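Local coordinates for HTH tetR-type domain-containing protein (Streptomyces coelicolor A3, PDB 3IUV) that probably binds regulatory DNA as a dimeric transcriptional regulator of the TetR family, although its target genes and any ligand are not established, at residues R14-A19 and L62-E67; I20-Q25 and H33-A38; A70-A75 and G95-G100; K26-L31 and D56-A61. All coordinates share one frame; numbering follows the deposited sequence.

Contact 1: R14-A19 and L62-E67; sequences RIIDAA and LRQANE
The side-chain amide of Gln64 is gripped at both ends. Its NE2 gives a hydrogen bond to Asp17 OD1 at 3.1 Å, while its OE1 accepts one from NE2 of Gln13, one turn before Asp17 on the same helix. Gln13 NE2 also hydrogen-bonds to Asp17 OD2, closing a small network in which two amides and one carboxylate probably limit one another's rotation. The bond across the contact is bent, with an N-H...O angle of 144°: Gln64 meets OD1 nearly along its C-O axis, but the oxygen is tilted from the amide plane. Amide and carboxylate planes stand 67° apart, and the two side chains meet at about a right angle. Gln64 reaches this far because CG lies anti to the backbone N (chi1 159°), sending the chain across the gap between segments 14-19 and 62-67, whose nearest CA atoms, of Ile16 and Gln64, are 8.4 Å apart. On the buried side, Ile16 brings CG2 to 4.0 Å from Gln64 OE1, and the same isoleucine packs on Ala60 and Phe51. A polar edge beside an apolar core thus joins the first helix of the DNA-binding domain to helix 54-73, the long connecting helix of the TetR fold.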
# COMPACT_ATOMS: atom_id res chain seq x y z
N ARG A 14 -10.95 -7.90 23.98
CA ARG A 14 -9.77 -7.39 24.67
C ARG A 14 -8.57 -7.95 23.97
O ARG A 14 -7.59 -7.25 23.75
CB ARG A 14 -9.76 -7.85 26.12
CG ARG A 14 -10.64 -7.04 27.04
CD ARG A 14 -10.61 -7.64 28.43
NE ARG A 14 -9.26 -8.05 28.80
CZ ARG A 14 -8.96 -8.64 29.95
NH1 ARG A 14 -9.91 -8.88 30.84
NH2 ARG A 14 -7.71 -9.00 30.22
N ILE A 15 -8.67 -9.23 23.62
CA ILE A 15 -7.58 -9.93 22.93
C ILE A 15 -7.28 -9.29 21.56
O ILE A 15 -6.15 -8.85 21.31
CB ILE A 15 -7.85 -11.46 22.83
CG1 ILE A 15 -7.67 -12.12 24.21
CG2 ILE A 15 -6.95 -12.12 21.75
CD1 ILE A 15 -7.95 -13.60 24.25
N ILE A 16 -8.28 -9.22 20.69
CA ILE A 16 -8.12 -8.63 19.36
C ILE A 16 -7.57 -7.21 19.42
O ILE A 16 -6.68 -6.83 18.66
CB ILE A 16 -9.45 -8.60 18.63
CG1 ILE A 16 -9.90 -10.04 18.35
CG2 ILE A 16 -9.34 -7.79 17.36
CD1 ILE A 16 -11.27 -10.14 17.74
N ASP A 17 -8.12 -6.43 20.34
CA ASP A 17 -7.71 -5.04 20.50
C ASP A 17 -6.24 -4.99 20.86
O ASP A 17 -5.50 -4.16 20.36
CB ASP A 17 -8.54 -4.37 21.58
CG ASP A 17 -9.94 -4.02 21.10
OD1 ASP A 17 -10.09 -3.64 19.92
OD2 ASP A 17 -10.89 -4.14 21.90
N ALA A 18 -5.85 -5.89 21.74
CA ALA A 18 -4.46 -5.98 22.15
C ALA A 18 -3.58 -6.36 20.97
O ALA A 18 -2.51 -5.78 20.79
CB ALA A 18 -4.32 -6.99 23.29
N ALA A 19 -4.03 -7.33 20.18
CA ALA A 19 -3.30 -7.73 18.99
C ALA A 19 -3.12 -6.48 18.17
O ALA A 19 -2.02 -6.17 17.69
CB ALA A 19 -4.10 -8.74 18.20
N LEU A 62 -7.65 -7.88 11.62
CA LEU A 62 -7.93 -7.03 10.48
C LEU A 62 -9.42 -6.87 10.18
O LEU A 62 -9.93 -5.76 10.09
CB LEU A 62 -7.18 -7.51 9.25
CG LEU A 62 -7.44 -6.65 8.01
CD1 LEU A 62 -8.73 -7.05 7.33
CD2 LEU A 62 -7.45 -5.17 8.37
N ARG A 63 -10.12 -7.99 10.00
CA ARG A 63 -11.54 -7.94 9.70
C ARG A 63 -12.24 -6.90 10.58
O ARG A 63 -13.24 -6.31 10.17
CB ARG A 63 -12.19 -9.32 9.87
CG ARG A 63 -13.63 -9.44 9.36
CD ARG A 63 -13.96 -10.89 9.00
NE ARG A 63 -13.28 -11.32 7.78
CZ ARG A 63 -12.92 -12.58 7.51
NH1 ARG A 63 -13.17 -13.55 8.38
NH2 ARG A 63 -12.31 -12.85 6.37
N GLN A 64 -11.71 -6.67 11.78
CA GLN A 64 -12.21 -5.60 12.64
C GLN A 64 -11.91 -4.24 12.02
O GLN A 64 -12.79 -3.39 11.92
CB GLN A 64 -11.59 -5.65 14.04
CG GLN A 64 -11.69 -4.30 14.76
CD GLN A 64 -11.82 -4.43 16.28
OE1 GLN A 64 -12.45 -5.37 16.79
NE2 GLN A 64 -11.24 -3.48 17.00
N ALA A 65 -10.66 -4.04 11.61
CA ALA A 65 -10.32 -2.85 10.83
C ALA A 65 -11.35 -2.69 9.72
O ALA A 65 -12.10 -1.72 9.69
CB ALA A 65 -8.93 -2.96 10.26
N ASN A 66 -11.38 -3.67 8.81
CA ASN A 66 -12.40 -3.74 7.76
C ASN A 66 -13.83 -3.38 8.20
O ASN A 66 -14.55 -2.75 7.46
CB ASN A 66 -12.42 -5.11 7.07
CG ASN A 66 -11.33 -5.26 6.04
OD1 ASN A 66 -10.63 -4.30 5.71
ND2 ASN A 66 -11.17 -6.48 5.51
N GLU A 67 -14.25 -3.79 9.40
CA GLU A 67 -15.59 -3.45 9.87
C GLU A 67 -15.69 -2.00 10.39
O GLU A 67 -16.77 -1.40 10.35
CB GLU A 67 -16.08 -4.45 10.91
CG GLU A 67 -16.33 -5.84 10.32
CD GLU A 67 -16.61 -6.90 11.38
OE1 GLU A 67 -16.77 -8.08 10.99
OE2 GLU A 67 -16.65 -6.57 12.58

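Contact 2: I20-Q25 and H33-A38; sequences IRVVGQ and HRTVAA
Val22 faces the turn of helix 33-40 that carries Thr35 and Val36, and its two methyl groups divide the contact between them. A chi1 of 173° turns CG1 opposite the backbone N, and the fork of the valine opens toward the neighbouring helix. CG2 approaches its backbone, lying 4.0 Å from Thr35 O and 4.4 Å from Val36 CA. CG1 meets the methyl CG2 of Thr35 at 4.3 Å. One beta-branched side chain therefore covers both a methyl group and a piece of main chain, and the nearest CA atoms of the two segments, those of Val22 and Val36, are 6.8 Å apart.

Thr35 is itself divided by its conformation. Its methyl is given to Val22, while OG1 is hydrogen-bonded to Ser32 OG just before the helix, so the polar branch is occupied outside this interface. Val36 presents chiefly its backbone here. Its side chain runs on to Leu31 and to Leu57 of helix 54-73, and Val22 also touches Leu31. The same two helices are also tied by a salt bridge between Arg21 NH2 and Glu39 OE2.

Helix 33-40 opens the predicted helix-turn-helix, and the contact sets it against helix 11-24 of the three-helix DNA-binding domain. Because the direct contacts between these segments are dispersive, with no hydrogen bond among them, the fit depends on the shape of small branched side chains rather than on directional bonding.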
# COMPACT_ATOMS: atom_id res chain seq x y z
N ILE A 20 -4.22 -5.75 18.03
CA ILE A 20 -4.23 -4.48 17.34
C ILE A 20 -3.11 -3.56 17.85
O ILE A 20 -2.29 -3.09 17.07
CB ILE A 20 -5.63 -3.82 17.42
CG1 ILE A 20 -6.44 -4.17 16.16
CG2 ILE A 20 -5.54 -2.31 17.59
CD1 ILE A 20 -7.95 -3.92 16.27
N ARG A 21 -3.05 -3.33 19.15
CA ARG A 21 -2.04 -2.41 19.68
C ARG A 21 -0.61 -2.94 19.52
O ARG A 21 0.31 -2.17 19.20
CB ARG A 21 -2.33 -2.07 21.14
CG ARG A 21 -3.70 -1.46 21.35
CD ARG A 21 -3.89 -1.09 22.80
NE ARG A 21 -3.38 -2.13 23.69
CZ ARG A 21 -4.05 -3.24 24.01
NH1 ARG A 21 -5.27 -3.45 23.52
NH2 ARG A 21 -3.50 -4.13 24.83
N VAL A 22 -0.43 -4.23 19.74
CA VAL A 22 0.88 -4.85 19.60
C VAL A 22 1.51 -4.53 18.23
O VAL A 22 2.71 -4.29 18.14
CB VAL A 22 0.82 -6.38 19.89
CG1 VAL A 22 2.15 -7.06 19.57
CG2 VAL A 22 0.45 -6.63 21.35
N VAL A 23 0.70 -4.48 17.17
CA VAL A 23 1.22 -4.42 15.80
C VAL A 23 1.56 -3.02 15.24
O VAL A 23 2.62 -2.84 14.64
CB VAL A 23 0.29 -5.12 14.82
CG1 VAL A 23 0.23 -6.61 15.12
CG2 VAL A 23 -1.08 -4.51 14.90
N GLY A 24 0.67 -2.05 15.38
CA GLY A 24 0.95 -0.71 14.89
C GLY A 24 2.15 -0.18 15.66
O GLY A 24 2.76 0.83 15.29
N GLN A 25 2.48 -0.91 16.72
CA GLN A 25 3.51 -0.53 17.66
C GLN A 25 4.70 -1.51 17.62
O GLN A 25 5.76 -1.22 18.17
CB GLN A 25 2.91 -0.48 19.07
CG GLN A 25 3.65 0.41 20.05
CD GLN A 25 4.91 -0.23 20.57
OE1 GLN A 25 5.91 0.46 20.83
NE2 GLN A 25 4.89 -1.54 20.72
N HIS A 33 0.75 -15.14 20.04
CA HIS A 33 -0.07 -15.54 21.19
C HIS A 33 0.49 -15.06 22.50
O HIS A 33 -0.23 -14.52 23.34
CB HIS A 33 -0.20 -17.05 21.26
CG HIS A 33 -1.09 -17.61 20.21
ND1 HIS A 33 -0.61 -18.19 19.06
CD2 HIS A 33 -2.44 -17.64 20.11
CE1 HIS A 33 -1.63 -18.57 18.30
NE2 HIS A 33 -2.75 -18.24 18.92
N ARG A 34 1.79 -15.27 22.69
CA ARG A 34 2.42 -14.95 23.95
C ARG A 34 2.49 -13.44 24.16
O ARG A 34 2.33 -12.96 25.28
CB ARG A 34 3.79 -15.62 24.04
CG ARG A 34 4.27 -15.85 25.45
CD ARG A 34 4.85 -17.25 25.62
NE ARG A 34 5.14 -17.54 27.02
CZ ARG A 34 5.19 -18.76 27.54
NH1 ARG A 34 4.95 -19.82 26.78
NH2 ARG A 34 5.46 -18.94 28.83
N THR A 35 2.69 -12.68 23.08
CA THR A 35 2.88 -11.23 23.18
C THR A 35 1.54 -10.51 23.26
O THR A 35 1.40 -9.49 23.93
CB THR A 35 3.63 -10.64 21.98
OG1 THR A 35 4.54 -11.61 21.45
CG2 THR A 35 4.39 -9.41 22.42
N VAL A 36 0.58 -11.06 22.54
CA VAL A 36 -0.81 -10.64 22.68
C VAL A 36 -1.35 -10.99 24.07
O VAL A 36 -2.10 -10.22 24.66
CB VAL A 36 -1.66 -11.30 21.61
CG1 VAL A 36 -2.96 -10.54 21.43
CG2 VAL A 36 -0.90 -11.33 20.29
N ALA A 37 -0.97 -12.14 24.61
CA ALA A 37 -1.40 -12.50 25.96
C ALA A 37 -0.87 -11.48 26.96
O ALA A 37 -1.61 -10.92 27.76
CB ALA A 37 -0.94 -13.90 26.32
N ALA A 38 0.44 -11.23 26.90
CA ALA A 38 1.04 -10.19 27.71
C ALA A 38 0.27 -8.88 27.59
O ALA A 38 -0.25 -8.38 28.58
CB ALA A 38 2.51 -9.98 27.32

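Contact 3: A70-A75 and G95-G100; sequences ARVVAA and GEWLGG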
# COMPACT_ATOMS: atom_id res chain seq x y z
N ALA A 70 -16.20 0.15 7.18
CA ALA A 70 -17.55 -0.12 6.67
C ALA A 70 -18.60 0.55 7.55
O ALA A 70 -19.77 0.64 7.17
CB ALA A 70 -17.82 -1.63 6.58
N ARG A 71 -18.17 1.02 8.72
CA ARG A 71 -19.06 1.72 9.63
C ARG A 71 -18.98 3.22 9.41
O ARG A 71 -19.88 3.96 9.80
CB ARG A 71 -18.77 1.33 11.09
CG ARG A 71 -19.62 0.15 11.57
CD ARG A 71 -19.05 -0.55 12.79
NE ARG A 71 -18.18 0.32 13.58
CZ ARG A 71 -16.99 -0.03 14.05
NH1 ARG A 71 -16.27 0.84 14.76
NH2 ARG A 71 -16.51 -1.26 13.83
N VAL A 72 -17.88 3.67 8.80
CA VAL A 72 -17.77 5.04 8.30
C VAL A 72 -18.63 5.17 7.04
O VAL A 72 -19.34 6.16 6.83
CB VAL A 72 -16.33 5.36 7.90
CG1 VAL A 72 -16.22 6.81 7.39
CG2 VAL A 72 -15.38 5.07 9.06
N VAL A 73 -18.55 4.14 6.22
CA VAL A 73 -19.30 4.05 4.98
C VAL A 73 -20.79 4.00 5.27
O VAL A 73 -21.57 4.80 4.75
CB VAL A 73 -18.90 2.79 4.21
CG1 VAL A 73 -19.96 2.43 3.16
CG2 VAL A 73 -17.54 2.98 3.58
N ALA A 74 -21.17 3.02 6.08
CA ALA A 74 -22.55 2.89 6.52
C ALA A 74 -23.05 4.17 7.21
O ALA A 74 -24.25 4.37 7.34
CB ALA A 74 -22.71 1.67 7.41
N ALA A 75 -22.14 5.04 7.64
CA ALA A 75 -22.55 6.33 8.21
C ALA A 75 -22.73 7.43 7.15
O ALA A 75 -23.06 8.57 7.46
CB ALA A 75 -21.57 6.79 9.29
N GLY A 95 -12.14 11.53 4.63
CA GLY A 95 -11.81 12.51 5.67
C GLY A 95 -11.97 11.93 7.06
O GLY A 95 -11.16 12.18 7.94
N GLU A 96 -13.03 11.15 7.28
CA GLU A 96 -13.26 10.52 8.57
C GLU A 96 -12.30 9.37 8.83
O GLU A 96 -11.58 9.36 9.84
CB GLU A 96 -14.70 10.04 8.68
CG GLU A 96 -15.71 11.16 8.66
CD GLU A 96 -17.13 10.67 8.57
OE1 GLU A 96 -17.46 9.63 9.19
OE2 GLU A 96 -17.93 11.33 7.89
N TRP A 97 -12.29 8.39 7.93
CA TRP A 97 -11.40 7.23 8.01
C TRP A 97 -9.96 7.61 8.32
O TRP A 97 -9.18 6.78 8.81
CB TRP A 97 -11.45 6.47 6.68
CG TRP A 97 -10.59 5.24 6.58
CD1 TRP A 97 -9.63 4.99 5.63
CD2 TRP A 97 -10.63 4.07 7.42
NE1 TRP A 97 -9.07 3.76 5.83
CE2 TRP A 97 -9.66 3.17 6.92
CE3 TRP A 97 -11.38 3.71 8.54
CZ2 TRP A 97 -9.43 1.92 7.52
CZ3 TRP A 97 -11.14 2.47 9.14
CH2 TRP A 97 -10.17 1.60 8.62
N LEU A 98 -9.59 8.85 8.03
CA LEU A 98 -8.23 9.32 8.27
C LEU A 98 -8.11 10.22 9.53
O LEU A 98 -7.23 10.00 10.37
CB LEU A 98 -7.64 9.97 7.01
CG LEU A 98 -7.57 9.09 5.74
CD1 LEU A 98 -7.47 9.94 4.48
CD2 LEU A 98 -6.44 8.05 5.78
N GLY A 99 -8.99 11.20 9.67
CA GLY A 99 -9.03 12.00 10.88
C GLY A 99 -8.93 11.13 12.13
O GLY A 99 -9.61 10.11 12.23
N GLY A 100 -8.07 11.53 13.07
CA GLY A 100 -7.73 10.68 14.19
C GLY A 100 -6.25 10.36 14.13
O GLY A 100 -5.46 11.21 13.72
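Two first torsions set up this contact. In Val72, chi1 of -179° places CG1 directly across from the backbone N, which spreads the two methyls toward different residues of helix 86-98; in Glu96, CG is anti to the carbonyl carbon (chi1 -65°), and the extended chain beyond it runs alongside the valine in the opposite direction. Val72 CG1 lies 3.8 Å from Glu96 CB and 3.6 Å from Glu96 OE1, so the methyl rests against both the root and the end of the glutamate. The other methyl, CG2, approaches the benzene part of the Trp97 indole obliquely, with CE3 as its nearest ring atom at 4.3 Å.

The CA atoms of Val72 and Trp97, 6.7 Å apart, are the closest CA pair between the two segments. The indole also meets Phe69 edge-to-face, one turn before Val72 along its helix, so it packs on both Val72 and Phe69 of helix 54-73. Gly99 is the first residue to leave the helical conformation.

Most of this interface lies near the surface, and its chemistry is mixed. The meeting of a methyl with the carboxylate oxygen OE1 is packing, not a polar bond; the other oxygen, OE2, has a weak hydrogen bond to His76 NE2. Attraction between the two segments therefore rests on the apolar surfaces of Val72, the glutamate's aliphatic stem and the indole, leaving the charge at the margin.

Contact 4: K26-L31 and D56-A61; sequences KGIAGL and DLMVAA
Met58, present as selenomethionine, extends from helix 54-73 as a long projection and lodges between Ile28 and Leu31 of the loop 26-31. Its chain leaves the helix with CG pointing away from the carbonyl carbon (chi1 -67°) and bends at its last torsion, so that the terminal methyl CE turns in between the two aliphatic residues. Ile28 CD1 and Leu31 CD2 each come to 3.4 Å from Met58 CE. The two neighbours approach differently: Ile28 crosses the end of the selenomethionine at about a right angle, whereas Leu31 slides past it in the opposite direction, its CD2 also lying 3.6 Å from Met58 CG. Leu31 thus covers the stem of the side chain as well as its tip.

The second bump is Leu31 itself. While CD2 serves Met58, CD1 turns to the preceding residue of the helix and meets Leu57 CD1 at 4.1 Å. Leu31 is thereby wedged over two successive side chains, filling the dip between them. Ile28 reaches the helix mainly through its end: chi1 of 159° swings CG1 to the far side from the backbone N, and CD1 goes on to the selenium as well as the methyl.

Leu31 and Leu57 belong to the buried centre of the DNA-binding domain, where both also touch Ala19 of helix 11-24 and Val36 of helix 33-40. Ile28 lies farther out and packs on Ile28 of the second subunit, so the loop between helices 11-24 and 33-40 has one residue in that centre and another against the second subunit, with helix 54-73 packed on both.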
# COMPACT_ATOMS: atom_id res chain seq x y z
N LYS A 26 4.52 -2.66 16.99
CA LYS A 26 5.61 -3.64 16.85
C LYS A 26 5.50 -4.47 15.57
O LYS A 26 6.29 -5.39 15.35
CB LYS A 26 5.71 -4.56 18.07
CG LYS A 26 6.54 -4.00 19.22
CD LYS A 26 8.01 -3.87 18.85
CE LYS A 26 8.82 -3.29 20.00
NZ LYS A 26 10.26 -3.10 19.66
N GLY A 27 4.51 -4.16 14.75
CA GLY A 27 4.39 -4.73 13.41
C GLY A 27 4.00 -6.19 13.33
O GLY A 27 3.76 -6.85 14.34
N ILE A 28 3.94 -6.69 12.10
CA ILE A 28 3.64 -8.08 11.80
C ILE A 28 4.46 -9.04 12.65
O ILE A 28 3.99 -10.12 13.03
CB ILE A 28 3.88 -8.40 10.30
CG1 ILE A 28 4.09 -9.90 10.09
CG2 ILE A 28 5.09 -7.61 9.76
CD1 ILE A 28 2.83 -10.73 10.26
N ALA A 29 5.68 -8.63 12.96
CA ALA A 29 6.66 -9.52 13.57
C ALA A 29 6.68 -9.47 15.09
O ALA A 29 7.36 -10.27 15.73
CB ALA A 29 8.04 -9.22 13.02
N GLY A 30 5.95 -8.52 15.67
CA GLY A 30 5.96 -8.35 17.12
C GLY A 30 4.74 -8.94 17.81
O GLY A 30 4.56 -8.76 19.02
N LEU A 31 3.92 -9.65 17.06
CA LEU A 31 2.65 -10.14 17.58
C LEU A 31 2.50 -11.65 17.51
O LEU A 31 2.44 -12.24 16.43
CB LEU A 31 1.48 -9.43 16.88
CG LEU A 31 0.17 -10.20 16.72
CD1 LEU A 31 -1.01 -9.30 17.02
CD2 LEU A 31 0.08 -10.78 15.33
N ASP A 56 -5.70 -16.61 12.63
CA ASP A 56 -7.03 -16.25 13.11
C ASP A 56 -6.95 -14.98 13.91
O ASP A 56 -7.82 -14.12 13.83
CB ASP A 56 -7.58 -17.38 13.97
CG ASP A 56 -7.36 -18.72 13.34
OD1 ASP A 56 -6.92 -19.65 14.05
OD2 ASP A 56 -7.60 -18.83 12.12
N LEU A 57 -5.87 -14.84 14.68
CA LEU A 57 -5.68 -13.61 15.40
C LEU A 57 -5.51 -12.44 14.43
O LEU A 57 -6.27 -11.47 14.47
CB LEU A 57 -4.51 -13.71 16.37
CG LEU A 57 -4.72 -12.85 17.61
CD1 LEU A 57 -3.38 -12.45 18.18
CD2 LEU A 57 -5.56 -11.62 17.27
N MSE A 58 -4.53 -12.53 13.53
CA MSE A 58 -4.36 -11.49 12.52
C MSE A 58 -5.57 -11.36 11.62
O MSE A 58 -5.84 -10.28 11.08
CB MSE A 58 -3.12 -11.73 11.67
CG MSE A 58 -1.83 -11.59 12.43
SE MSE A 58 -0.27 -11.53 11.28
CE MSE A 58 0.99 -12.44 12.49
N VAL A 59 -6.30 -12.45 11.44
CA VAL A 59 -7.46 -12.42 10.55
C VAL A 59 -8.59 -11.67 11.21
O VAL A 59 -9.24 -10.84 10.57
CB VAL A 59 -7.97 -13.82 10.17
CG1 VAL A 59 -9.26 -13.69 9.33
CG2 VAL A 59 -6.90 -14.57 9.40
N ALA A 60 -8.83 -11.98 12.48
CA ALA A 60 -9.83 -11.26 13.24
C ALA A 60 -9.33 -9.84 13.36
O ALA A 60 -10.06 -8.89 13.07
CB ALA A 60 -10.02 -11.89 14.61
N ALA A 61 -8.07 -9.70 13.77
CA ALA A 61 -7.46 -8.40 13.99
C ALA A 61 -7.79 -7.42 12.86
O ALA A 61 -8.17 -6.27 13.10
CB ALA A 61 -5.97 -8.54 14.16

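Contacts 1, 2 and 4 surround one core, that of the DNA-binding domain, and differ by depth. Contact 2 is buried and made by packing alone; contact 4 starts in the same core, with Leu57 against Val36, and runs outward to the dimer partner; contact 1 is partly buried and alone of the four has a hydrogen bond between its segments. Helix 11-24 serves contacts 1 and 2, whereas helix 54-73 serves contacts 1, 3 and 4, carrying the packing from one domain to the other. Contact 3, about 25 Å from contact 2 between centres, lies near the surface, where aliphatic and aromatic packing borders on a carboxylate.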